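Local coordinates for peptidase M14 domain-containing protein (Shewanella amazonensis, PDB 2QVP), which is a putative zinc-dependent metallopeptidase of the M14 family, probably acting as a carboxypeptidase or a related hydrolase, at residues P251-Q254 with R255-A258. Residues are numbered along the deposited sequence; the frame is centred on the assembly and turned at random.
Sequences PLDQ and RILA
The first turns of helix 252-270, the C-terminal helix of this M14-type alpha/beta fold, bring P251-Q254 against R255-A258. P251 is the N-cap residue. Its carbonyl O accepts the first i to i+4 bond, from R255 N at 3.1 Å. L252 O, D253 O and Q254 O repeat the pattern with I256 N, L257 N and A258 N.

The side chain of R255 runs back toward the start of the helix. Its chain bends at chi3 (-88°), which lays the guanidinium beside L252. L252 CD1 lies over one face of the R255 guanidinium, 3.8 Å from NH1 and nearer the margin of the group than its centre. R255 NH2 also comes to 3.6 Å from L252 CB. NH1 forms a salt bridge with E170, and W12 makes a cation-pi contact with R255.

I256 CD1 packs on L252 CG at 3.9 Å. D253 and I256 run alongside each other in the same direction, with D253 OD1 3.6 Å from I256 CD1. The D253 carboxylate bonds to S14 OG through OD1 and to the backbone N of E15 and I16 through OD2. Q254 bends at chi2 (-66°), and its NE2 reaches 3.8 Å from L257 CD1. Y202 touches both of these side chains.

L252 CD1 on one face, the E170 salt bridge, the W12 contact and a weak bond from NE to Q250 O probably limit how the R255 guanidinium can turn. The R255 side chain lies about 10 Å from that of E245, the predicted proton donor/acceptor. The three D253 bonds tie the helix start to the N-terminal segment, and the negative charge of D253, in the first turn, probably suits the helix dipole.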
loop_
_atom_site.group_PDB
_atom_site.type_symbol
_atom_site.label_atom_id
_atom_site.label_comp_id
_atom_site.label_asym_id
_atom_site.label_seq_id
_atom_site.Cartn_x
_atom_site.Cartn_y
_atom_site.Cartn_z
ATOM N N PRO A 251 -14.095 12.431 3.796
ATOM C CA PRO A 251 -13.826 12.220 5.225
ATOM C C PRO A 251 -12.869 11.051 5.461
ATOM O O PRO A 251 -12.989 10.010 4.794
ATOM C CB PRO A 251 -15.195 11.883 5.801
ATOM C CG PRO A 251 -16.195 12.327 4.732
ATOM C CD PRO A 251 -15.506 12.143 3.462
ATOM N N LEU A 252 -11.947 11.241 6.405
ATOM C CA LEU A 252 -10.910 10.264 6.715
ATOM C C LEU A 252 -11.457 8.863 6.970
ATOM O O LEU A 252 -10.986 7.905 6.356
ATOM C CB LEU A 252 -10.063 10.715 7.917
ATOM C CG LEU A 252 -8.848 9.827 8.291
ATOM C CD1 LEU A 252 -7.770 9.921 7.261
ATOM C CD2 LEU A 252 -8.313 10.226 9.668
ATOM N N ASP A 253 -12.444 8.731 7.850
ATOM C CA ASP A 253 -12.983 7.392 8.173
ATOM C C ASP A 253 -13.555 6.664 6.942
ATOM O O ASP A 253 -13.343 5.462 6.805
ATOM C CB ASP A 253 -13.941 7.464 9.369
ATOM C CG ASP A 253 -13.205 7.776 10.710
ATOM O OD1 ASP A 253 -11.989 7.489 10.868
ATOM O OD2 ASP A 253 -13.853 8.306 11.637
ATOM N N GLN A 254 -14.193 7.387 6.008
ATOM C CA GLN A 254 -14.650 6.770 4.756
ATOM C C GLN A 254 -13.457 6.261 3.925
ATOM O O GLN A 254 -13.461 5.122 3.418
ATOM C CB GLN A 254 -15.543 7.729 3.966
ATOM C CG GLN A 254 -16.909 7.919 4.647
ATOM C CD GLN A 254 -17.741 6.635 4.641
ATOM O OE1 GLN A 254 -18.117 6.138 3.576
ATOM N NE2 GLN A 254 -18.022 6.090 5.830
ATOM N N ARG A 255 -12.419 7.083 3.836
ATOM C CA ARG A 255 -11.182 6.651 3.172
ATOM C C ARG A 255 -10.534 5.455 3.875
ATOM O O ARG A 255 -10.005 4.569 3.205
ATOM C CB ARG A 255 -10.183 7.790 3.102
ATOM C CG ARG A 255 -10.554 8.936 2.151
ATOM C CD ARG A 255 -9.461 9.958 2.294
ATOM N NE ARG A 255 -9.687 10.905 3.328
ATOM C CZ ARG A 255 -8.751 11.604 3.958
ATOM N NH1 ARG A 255 -7.432 11.436 3.766
ATOM N NH2 ARG A 255 -9.174 12.446 4.870
ATOM N N ILE A 256 -10.570 5.442 5.216
ATOM C CA ILE A 256 -10.055 4.304 5.995
ATOM C C ILE A 256 -10.836 3.023 5.634
ATOM O O ILE A 256 -10.228 1.972 5.355
ATOM C CB ILE A 256 -10.053 4.576 7.527
ATOM C CG1 ILE A 256 -8.968 5.601 7.885
ATOM C CG2 ILE A 256 -9.825 3.278 8.321
ATOM C CD1 ILE A 256 -9.015 6.099 9.327
ATOM N N LEU A 257 -12.165 3.123 5.577
ATOM C CA LEU A 257 -12.984 1.948 5.258
ATOM C C LEU A 257 -12.776 1.457 3.840
ATOM O O LEU A 257 -12.736 0.249 3.628
ATOM C CB LEU A 257 -14.462 2.212 5.539
ATOM C CG LEU A 257 -14.800 2.448 7.009
ATOM C CD1 LEU A 257 -16.215 3.049 7.196
ATOM C CD2 LEU A 257 -14.619 1.148 7.789
ATOM N N ALA A 258 -12.637 2.389 2.893
ATOM C CA ALA A 258 -12.419 2.081 1.491
ATOM C C ALA A 258 -11.101 1.392 1.272
ATOM O O ALA A 258 -11.011 0.438 0.494
ATOM C CB ALA A 258 -12.486 3.368 0.650
#